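Local atomic coordinates of Iron(III) ABC transporter, periplasmic iron-compound-binding protein (Vibrio cholerae, PDB entry 5GGY), a protein that probably binds ferric siderophores such as Desferal (desferrioxamine) in the periplasm and delivers them to an ABC transporter for iron uptake. Residues A[247-255]-A[267-278]. Sequence-based numbering, arbitrary orientation.
Sequences GRVNSVRPV and SAEAITESLLAV
Asn250 ND2 gives a nearly straight hydrogen bond (2.8 Å, 175°) to Ser274 O, arriving in the carbonyl plane on a lone pair, with the acceptor also in the asparagine's amide plane. This carbonyl lies in the last turn, where the chain leaves the helix at Ala277 and Val278 N no longer folds back to it; an asparagine side chain suits the place by supplying an N-H instead. With CG anti to the backbone N (chi1 -163°), the amide reaches the helix; the in-plane bond probably sets its rotation, with a weak bond from Ser251 N to OD1 beside it. Val278 CG1 lies 3.9 Å from Asn250 CB, closing this end with an apolar branch.

At the middle, Ser274 OG faces Ser251 O, at a separation too short to be taken literally. A water also ties the strand's end to the helix: it accepts from Arg253 N and donates to Ala270 O (2.7 Å) and Ser274 OG. Ala270, with its lone methyl, lets the backbones come close: Val252 CG1 meets its CB at 3.6 Å and Val255 CG2 at 3.7 Å. The same CB lies over one guanidinium face of Arg253, offset toward the rim. The extended arginine crosses Glu273 at about a right angle, and its NE forms a salt bridge to Glu273 OE1 (3.0 Å), in the guanidinium plane but from above the carboxylate plane. Glu269, nearby, is instead paired with Arg143 of helix 130-154.

Strand 249-252, hydrogen-bonded alongside strand 219-223, and residues 267-276 of helix 262-276, roughly antiparallel to it (147° between these short segments), form a beta-alpha unit of the C-terminal lobe, consistent with the class III binding-protein fold. A small apolar centre allows the close spacing; the asparagine bond and bridging water probably set the helix's position along the strand, the more exposed salt bridge likely adding less.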
ATOM      1  N   GLY A 247     -16.128  28.210 -12.416  1.00 39.44           N
ATOM      2  CA  GLY A 247     -16.448  26.910 -12.978  1.00 38.35           C
ATOM      3  C   GLY A 247     -15.635  25.782 -12.378  1.00 33.46           C
ATOM      4  O   GLY A 247     -15.658  24.654 -12.870  1.00 41.55           O
ATOM      5  N   ARG A 248     -14.913  26.086 -11.306  1.00 28.42           N
ATOM      6  CA  ARG A 248     -14.091  25.089 -10.632  1.00 28.55           C
ATOM      7  C   ARG A 248     -14.885  24.355  -9.558  1.00 37.82           C
ATOM      8  O   ARG A 248     -14.535  24.372  -8.387  1.00 27.16           O
ATOM      9  CB  ARG A 248     -12.854  25.741 -10.021  1.00 26.69           C
ATOM     10  CG  ARG A 248     -12.103  26.658 -10.970  1.00 27.58           C
ATOM     11  CD  ARG A 248     -10.721  26.994 -10.442  1.00 30.89           C
ATOM     12  NE  ARG A 248     -10.305  28.337 -10.837  1.00 50.42           N
ATOM     13  CZ  ARG A 248     -10.438  29.416 -10.074  1.00 50.48           C
ATOM     14  NH1 ARG A 248     -10.976  29.315  -8.866  1.00 49.40           N
ATOM     15  NH2 ARG A 248     -10.033  30.597 -10.517  1.00 47.67           N
ATOM     16  N   VAL A 249     -15.971  23.719  -9.969  1.00 43.09           N
ATOM     17  CA  VAL A 249     -16.810  22.958  -9.051  1.00 30.94           C
ATOM     18  C   VAL A 249     -17.538  21.852  -9.810  1.00 33.68           C
ATOM     19  O   VAL A 249     -17.956  22.048 -10.954  1.00 37.25           O
ATOM     20  CB  VAL A 249     -17.829  23.868  -8.327  1.00 33.32           C
ATOM     21  CG1 VAL A 249     -18.726  24.589  -9.323  1.00 24.02           C
ATOM     22  CG2 VAL A 249     -18.659  23.075  -7.328  1.00 20.95           C
ATOM     23  N   ASN A 250     -17.666  20.684  -9.189  1.00 33.08           N
ATOM     24  CA  ASN A 250     -18.328  19.555  -9.828  1.00 37.66           C
ATOM     25  C   ASN A 250     -18.854  18.541  -8.819  1.00 36.33           C
ATOM     26  O   ASN A 250     -18.363  18.451  -7.694  1.00 32.48           O
ATOM     27  CB  ASN A 250     -17.372  18.872 -10.806  1.00 38.30           C
ATOM     28  CG  ASN A 250     -18.089  17.967 -11.784  1.00 39.60           C
ATOM     29  OD1 ASN A 250     -19.317  17.984 -11.876  1.00 34.03           O
ATOM     30  ND2 ASN A 250     -17.326  17.175 -12.528  1.00 38.86           N
ATOM     31  N   SER A 251     -19.865  17.783  -9.230  1.00 33.61           N
ATOM     32  CA  SER A 251     -20.419  16.731  -8.391  1.00 23.68           C
ATOM     33  C   SER A 251     -19.646  15.433  -8.593  1.00 27.18           C
ATOM     34  O   SER A 251     -19.147  15.161  -9.685  1.00 28.87           O
ATOM     35  CB  SER A 251     -21.904  16.519  -8.698  1.00 20.90           C
ATOM     36  OG  SER A 251     -22.092  16.044 -10.018  1.00 21.47           O
ATOM     37  N   VAL A 252     -19.544  14.636  -7.536  1.00 29.30           N
ATOM     38  CA  VAL A 252     -18.863  13.352  -7.621  1.00 23.77           C
ATOM     39  C   VAL A 252     -19.859  12.211  -7.448  1.00 24.10           C
ATOM     40  O   VAL A 252     -20.644  12.204  -6.500  1.00 25.37           O
ATOM     41  CB  VAL A 252     -17.748  13.232  -6.560  1.00 21.90           C
ATOM     42  CG1 VAL A 252     -16.981  11.931  -6.743  1.00 23.06           C
ATOM     43  CG2 VAL A 252     -16.802  14.419  -6.641  1.00 15.22           C
ATOM     44  N   ARG A 253     -19.821  11.253  -8.371  1.00 40.96           N
ATOM     45  CA  ARG A 253     -20.731  10.113  -8.345  1.00 40.37           C
ATOM     46  C   ARG A 253     -20.596   9.345  -7.032  1.00 28.34           C
ATOM     47  O   ARG A 253     -19.511   9.300  -6.453  1.00 24.19           O
ATOM     48  CB  ARG A 253     -20.473   9.192  -9.544  1.00 36.37           C
ATOM     49  CG  ARG A 253     -19.074   8.610  -9.622  1.00 36.00           C
ATOM     50  CD  ARG A 253     -18.944   7.694 -10.832  1.00 45.22           C
ATOM     51  NE  ARG A 253     -17.581   7.203 -11.007  1.00 44.44           N
ATOM     52  CZ  ARG A 253     -17.110   6.088 -10.459  1.00 46.24           C
ATOM     53  NH1 ARG A 253     -17.893   5.340  -9.696  1.00 43.30           N
ATOM     54  NH2 ARG A 253     -15.854   5.725 -10.677  1.00 49.51           N
ATOM     55  N   PRO A 254     -21.704   8.750  -6.555  1.00 22.72           N
ATOM     56  CA  PRO A 254     -21.791   8.114  -5.232  1.00 26.46           C
ATOM     57  C   PRO A 254     -20.637   7.175  -4.881  1.00 33.75           C
ATOM     58  O   PRO A 254     -20.514   6.089  -5.442  1.00 35.14           O
ATOM     59  CB  PRO A 254     -23.106   7.334  -5.315  1.00 22.24           C
ATOM     60  CG  PRO A 254     -23.941   8.131  -6.247  1.00 19.00           C
ATOM     61  CD  PRO A 254     -22.992   8.688  -7.273  1.00 19.26           C
ATOM     62  N   VAL A 255     -19.788   7.621  -3.960  1.00 32.56           N
ATOM     63  CA  VAL A 255     -18.754   6.778  -3.371  1.00 28.63           C
ATOM     64  C   VAL A 255     -18.738   6.995  -1.865  1.00 33.06           C
ATOM     65  O   VAL A 255     -18.592   8.121  -1.396  1.00 43.95           O
ATOM     66  CB  VAL A 255     -17.353   7.074  -3.939  1.00 23.94           C
ATOM     67  CG1 VAL A 255     -16.324   6.212  -3.238  1.00 28.79           C
ATOM     68  CG2 VAL A 255     -17.315   6.826  -5.440  1.00 19.52           C
ATOM     69  N   SER A 267     -13.038   6.132  -4.701  1.00 30.89           N
ATOM     70  CA  SER A 267     -13.018   7.571  -4.472  1.00 18.87           C
ATOM     71  C   SER A 267     -12.026   8.251  -5.409  1.00 14.99           C
ATOM     72  O   SER A 267     -12.334   9.275  -6.018  1.00 30.35           O
ATOM     73  CB  SER A 267     -12.659   7.886  -3.016  1.00 21.30           C
ATOM     74  OG  SER A 267     -13.607   7.349  -2.111  1.00 28.43           O
ATOM     75  N   ALA A 268     -10.839   7.663  -5.521  1.00 15.39           N
ATOM     76  CA  ALA A 268      -9.778   8.208  -6.362  1.00 24.23           C
ATOM     77  C   ALA A 268     -10.202   8.319  -7.820  1.00 20.17           C
ATOM     78  O   ALA A 268      -9.905   9.312  -8.481  1.00 29.21           O
ATOM     79  CB  ALA A 268      -8.527   7.358  -6.242  1.00 16.58           C
ATOM     80  N   GLU A 269     -10.896   7.296  -8.313  1.00 21.45           N
ATOM     81  CA  GLU A 269     -11.350   7.266  -9.699  1.00 26.91           C
ATOM     82  C   GLU A 269     -12.498   8.243  -9.940  1.00 28.55           C
ATOM     83  O   GLU A 269     -12.540   8.924 -10.966  1.00 31.57           O
ATOM     84  CB  GLU A 269     -11.775   5.847 -10.090  1.00 33.44           C
ATOM     85  CG  GLU A 269     -10.634   4.837 -10.078  1.00 51.46           C
ATOM     86  CD  GLU A 269     -11.063   3.460 -10.543  1.00 55.93           C
ATOM     87  OE1 GLU A 269     -12.214   3.070 -10.260  1.00 58.12           O
ATOM     88  OE2 GLU A 269     -10.251   2.768 -11.194  1.00 54.22           O
ATOM     89  N   ALA A 270     -13.425   8.308  -8.989  1.00 21.32           N
ATOM     90  CA  ALA A 270     -14.588   9.181  -9.108  1.00 22.03           C
ATOM     91  C   ALA A 270     -14.181  10.642  -8.987  1.00 24.70           C
ATOM     92  O   ALA A 270     -14.668  11.497  -9.726  1.00 26.58           O
ATOM     93  CB  ALA A 270     -15.624   8.826  -8.057  1.00 22.04           C
ATOM     94  N   ILE A 271     -13.281  10.919  -8.049  1.00 18.02           N
ATOM     95  CA  ILE A 271     -12.757  12.266  -7.856  1.00 24.38           C
ATOM     96  C   ILE A 271     -11.966  12.719  -9.081  1.00 33.21           C
ATOM     97  O   ILE A 271     -12.143  13.841  -9.557  1.00 36.71           O
ATOM     98  CB  ILE A 271     -11.870  12.346  -6.596  1.00 25.62           C
ATOM     99  CG1 ILE A 271     -12.743  12.349  -5.335  1.00 30.80           C
ATOM    100  CG2 ILE A 271     -10.980  13.578  -6.632  1.00 21.53           C
ATOM    101  CD1 ILE A 271     -11.957  12.318  -4.038  1.00 21.69           C
ATOM    102  N   THR A 272     -11.104  11.841  -9.589  1.00 36.71           N
ATOM    103  CA  THR A 272     -10.337  12.117 -10.801  1.00 30.79           C
ATOM    104  C   THR A 272     -11.265  12.427 -11.967  1.00 36.67           C
ATOM    105  O   THR A 272     -11.078  13.417 -12.675  1.00 42.12           O
ATOM    106  CB  THR A 272      -9.429  10.933 -11.181  1.00 24.41           C
ATOM    107  OG1 THR A 272      -8.428  10.752 -10.172  1.00 23.34           O
ATOM    108  CG2 THR A 272      -8.752  11.185 -12.519  1.00 23.72           C
ATOM    109  N   GLU A 273     -12.270  11.577 -12.147  1.00 23.33           N
ATOM    110  CA  GLU A 273     -13.269  11.747 -13.197  1.00 18.40           C
ATOM    111  C   GLU A 273     -13.967  13.104 -13.128  1.00 27.12           C
ATOM    112  O   GLU A 273     -14.103  13.792 -14.140  1.00 25.18           O
ATOM    113  CB  GLU A 273     -14.297  10.619 -13.114  1.00 25.90           C
ATOM    114  CG  GLU A 273     -15.576  10.872 -13.879  1.00 41.12           C
ATOM    115  CD  GLU A 273     -16.601   9.786 -13.641  1.00 53.19           C
ATOM    116  OE1 GLU A 273     -16.197   8.665 -13.267  1.00 55.48           O
ATOM    117  OE2 GLU A 273     -17.808  10.056 -13.815  1.00 52.61           O
ATOM    118  N   SER A 274     -14.398  13.494 -11.934  1.00 34.43           N
ATOM    119  CA  SER A 274     -15.066  14.781 -11.753  1.00 36.79           C
ATOM    120  C   SER A 274     -14.097  15.947 -11.893  1.00 36.50           C
ATOM    121  O   SER A 274     -14.497  17.060 -12.227  1.00 22.86           O
ATOM    122  CB  SER A 274     -15.760  14.841 -10.388  1.00 33.25           C
ATOM    123  OG  SER A 274     -17.063  14.300 -10.456  1.00 42.41           O
ATOM    124  N   LEU A 275     -12.822  15.682 -11.635  1.00 20.94           N
ATOM    125  CA  LEU A 275     -11.810  16.727 -11.663  1.00 23.30           C
ATOM    126  C   LEU A 275     -11.197  16.875 -13.056  1.00 39.71           C
ATOM    127  O   LEU A 275     -10.706  17.946 -13.416  1.00 45.41           O
ATOM    128  CB  LEU A 275     -10.719  16.442 -10.628  1.00 22.18           C
ATOM    129  CG  LEU A 275      -9.932  17.658 -10.141  1.00 26.09           C
ATOM    130  CD1 LEU A 275     -10.880  18.690  -9.552  1.00 25.62           C
ATOM    131  CD2 LEU A 275      -8.893  17.234  -9.121  1.00 32.58           C
ATOM    132  N   LEU A 276     -11.227  15.796 -13.834  1.00 49.87           N
ATOM    133  CA  LEU A 276     -10.789  15.852 -15.224  1.00 46.77           C
ATOM    134  C   LEU A 276     -11.798  16.640 -16.048  1.00 48.36           C
ATOM    135  O   LEU A 276     -11.428  17.372 -16.965  1.00 57.41           O
ATOM    136  CB  LEU A 276     -10.600  14.449 -15.801  1.00 47.65           C
ATOM    137  CG  LEU A 276      -9.316  13.730 -15.380  1.00 45.58           C
ATOM    138  CD1 LEU A 276      -9.224  12.357 -16.029  1.00 39.53           C
ATOM    139  CD2 LEU A 276      -8.096  14.572 -15.721  1.00 48.32           C
ATOM    140  N   ALA A 277     -13.076  16.484 -15.723  1.00 38.88           N
ATOM    141  CA  ALA A 277     -14.083  17.402 -16.227  1.00 43.58           C
ATOM    142  C   ALA A 277     -13.875  18.721 -15.493  1.00 52.96           C
ATOM    143  O   ALA A 277     -13.190  18.749 -14.478  1.00 70.87           O
ATOM    144  CB  ALA A 277     -15.483  16.858 -16.012  1.00 23.49           C
ATOM    145  N   VAL A 278     -14.445  19.803 -16.021  1.00 43.28           N
ATOM    146  CA  VAL A 278     -14.269  21.174 -15.513  1.00 48.88           C
ATOM    147  C   VAL A 278     -12.789  21.588 -15.393  1.00 40.51           C
ATOM    148  O   VAL A 278     -12.468  22.641 -14.838  1.00 39.92           O
ATOM    149  CB  VAL A 278     -15.015  21.396 -14.139  1.00 37.77           C
ATOM    150  CG1 VAL A 278     -16.338  20.634 -14.108  1.00 31.84           C
ATOM    151  CG2 VAL A 278     -14.151  21.051 -12.916  1.00 34.26           C
TER
HETATM  152  O   HOH W   1     -17.237  11.284 -10.350  1.00 27.46           O
HETATM  153  O   HOH W   2     -15.704   9.343  -0.713  1.00 22.56           O